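Local coordinates for protein putative dehydrogenase (PDB 5FWN) that probably reduces imines to amines with NADPH as the hydride donor, as an imine reductase built from a Rossmann domain and a helical C-terminal domain, at residues Glu222-Asp227 against Ser281-Ile286. Residues are numbered along the deposited sequence; the frame is centred on the assembly and turned at random.
Sequences EAPTID and SYYSVI
Glu222 and Tyr283 join the end of helix 199-222 to the start of a 3-10 turn near the C-terminus, within the helical domain that follows the Rossmann domain in imine reductases. Glu222 is bent at chi2 (-73°), which turns its carboxylate toward the backbone amides of the 281-286 segment. Glu222 OE1 accepts a hydrogen bond from Tyr283 N at 2.9 Å; the amide comes from above the carboxylate plane, 41° out of it, and the bond is far from straight. Tyr282 N faces OE1 at a poor angle and instead donates to a water oxygen 2.9 Å away, and that water in turn donates to Glu222 OE2. A carboxylate suits this place because its two oxygens can serve two successive amides at the start of the turn, one directly and one through water. OE2 also accepts the N-H of Ala235, so the group ties in a third part of the chain, and its negative charge is probably eased by these donors.

The ring of Tyr282 leads away from the contact to the dimer interface, where OH bonds Asn183 of the second subunit; Tyr282 CB remains 3.5 Å from Glu222 OE1. With CG anti to its own N, chi1 -161°, Tyr283 lays its ring against the chain just after the helix, Tyr283 CE1 lying 3.8 Å from the CA of Ala223, one of the calcium-site residues. Leu186 of the second subunit also packs on this tyrosine. Proline suits the second position (i+1) of the type I turn from Ala223 to Ile226, and its rigid ring offers a CH group to the aromatic face: Pro224 CD sits over the centre of the Tyr283 ring, 3.6 Å from its centroid.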
loop_
_atom_site.group_PDB
_atom_site.type_symbol
_atom_site.label_atom_id
_atom_site.label_comp_id
_atom_site.label_asym_id
_atom_site.label_seq_id
_atom_site.Cartn_x
_atom_site.Cartn_y
_atom_site.Cartn_z
ATOM N N GLU A 222 13.720 -3.102 1.407
ATOM C CA GLU A 222 13.803 -4.532 1.242
ATOM C C GLU A 222 14.212 -4.930 -0.179
ATOM O O GLU A 222 14.764 -5.995 -0.345
ATOM C CB GLU A 222 12.469 -5.187 1.602
ATOM C CG GLU A 222 12.216 -5.207 3.108
ATOM C CD GLU A 222 13.101 -6.222 3.815
ATOM O OE1 GLU A 222 13.430 -7.290 3.188
ATOM O OE2 GLU A 222 13.493 -5.940 4.988
ATOM N N ALA A 223 13.895 -4.111 -1.185
ATOM C CA ALA A 223 14.092 -4.478 -2.587
ATOM C C ALA A 223 15.614 -4.551 -2.772
ATOM O O ALA A 223 16.275 -3.552 -2.607
ATOM C CB ALA A 223 13.486 -3.453 -3.517
ATOM N N PRO A 224 16.166 -5.751 -3.051
ATOM C CA PRO A 224 17.648 -5.806 -3.090
ATOM C C PRO A 224 18.285 -4.996 -4.240
ATOM O O PRO A 224 19.492 -4.783 -4.233
ATOM C CB PRO A 224 17.964 -7.316 -3.211
ATOM C CG PRO A 224 16.676 -8.009 -3.520
ATOM C CD PRO A 224 15.538 -7.084 -3.209
ATOM N N THR A 225 17.483 -4.577 -5.218
ATOM C CA THR A 225 18.020 -3.810 -6.337
ATOM C C THR A 225 17.913 -2.298 -6.171
ATOM O O THR A 225 18.301 -1.600 -7.078
ATOM C CB THR A 225 17.373 -4.258 -7.677
ATOM O OG1 THR A 225 15.944 -4.225 -7.577
ATOM C CG2 THR A 225 17.795 -5.659 -8.020
ATOM N N ILE A 226 17.357 -1.792 -5.064
ATOM C CA ILE A 226 17.142 -0.346 -4.872
ATOM C C ILE A 226 17.883 0.079 -3.639
ATOM O O ILE A 226 17.831 -0.614 -2.642
ATOM C CB ILE A 226 15.687 -0.021 -4.556
ATOM C CG1 ILE A 226 14.758 -0.321 -5.745
ATOM C CG2 ILE A 226 15.513 1.423 -4.072
ATOM C CD1 ILE A 226 14.829 0.704 -6.843
ATOM N N ASP A 227 18.545 1.224 -3.686
ATOM C CA ASP A 227 19.217 1.793 -2.525
ATOM C C ASP A 227 19.572 3.269 -2.779
ATOM O O ASP A 227 18.793 4.169 -2.417
ATOM C CB ASP A 227 20.482 0.979 -2.173
ATOM C CG ASP A 227 21.062 1.359 -0.807
ATOM O OD1 ASP A 227 20.588 2.346 -0.182
ATOM O OD2 ASP A 227 22.000 0.673 -0.344
ATOM N N SER A 281 15.809 -12.266 5.297
ATOM C CA SER A 281 15.189 -10.970 5.066
ATOM C C SER A 281 13.676 -11.116 4.799
ATOM O O SER A 281 13.201 -12.169 4.413
ATOM C CB SER A 281 15.859 -10.319 3.879
ATOM O OG SER A 281 15.509 -11.016 2.711
ATOM N N TYR A 282 12.931 -10.063 5.034
ATOM C CA TYR A 282 11.495 -10.050 4.736
ATOM C C TYR A 282 11.292 -10.363 3.235
ATOM O O TYR A 282 10.436 -11.168 2.864
ATOM C CB TYR A 282 10.832 -8.710 5.136
ATOM C CG TYR A 282 9.290 -8.852 5.150
ATOM C CD1 TYR A 282 8.553 -8.917 3.976
ATOM C CD2 TYR A 282 8.593 -8.971 6.348
ATOM C CE1 TYR A 282 7.172 -9.096 3.999
ATOM C CE2 TYR A 282 7.242 -9.154 6.385
ATOM C CZ TYR A 282 6.514 -9.204 5.220
ATOM O OH TYR A 282 5.131 -9.400 5.309
ATOM N N TYR A 283 12.128 -9.782 2.386
ATOM C CA TYR A 283 11.953 -9.865 0.952
ATOM C C TYR A 283 11.946 -11.297 0.496
ATOM O O TYR A 283 11.214 -11.629 -0.442
ATOM C CB TYR A 283 13.046 -9.063 0.210
ATOM C CG TYR A 283 12.659 -8.738 -1.180
ATOM C CD1 TYR A 283 11.914 -7.599 -1.456
ATOM C CD2 TYR A 283 13.000 -9.599 -2.244
ATOM C CE1 TYR A 283 11.520 -7.311 -2.750
ATOM C CE2 TYR A 283 12.619 -9.308 -3.532
ATOM C CZ TYR A 283 11.881 -8.155 -3.766
ATOM O OH TYR A 283 11.465 -7.863 -5.018
ATOM N N SER A 284 12.715 -12.170 1.179
ATOM C CA SER A 284 12.780 -13.614 0.848
ATOM C C SER A 284 11.419 -14.355 0.886
ATOM O O SER A 284 11.274 -15.381 0.235
ATOM C CB SER A 284 13.825 -14.366 1.756
ATOM O OG SER A 284 13.302 -14.516 3.092
ATOM N N VAL A 285 10.402 -13.821 1.564
ATOM C CA VAL A 285 9.031 -14.332 1.418
ATOM C C VAL A 285 8.678 -14.544 -0.073
ATOM O O VAL A 285 7.947 -15.479 -0.417
ATOM C CB VAL A 285 8.007 -13.351 2.038
ATOM C CG1 VAL A 285 6.602 -13.622 1.558
ATOM C CG2 VAL A 285 8.051 -13.420 3.551
ATOM N N ILE A 286 9.189 -13.695 -0.949
ATOM C CA ILE A 286 8.867 -13.781 -2.384
ATOM C C ILE A 286 9.229 -15.151 -2.984
ATOM O O ILE A 286 8.575 -15.641 -3.944
ATOM C CB ILE A 286 9.551 -12.651 -3.165
ATOM C CG1 ILE A 286 8.858 -12.446 -4.538
ATOM C CG2 ILE A 286 11.075 -12.925 -3.328
ATOM C CD1 ILE A 286 9.449 -11.301 -5.350
HETATM O O HOH W 1 14.307 -7.923 6.445
#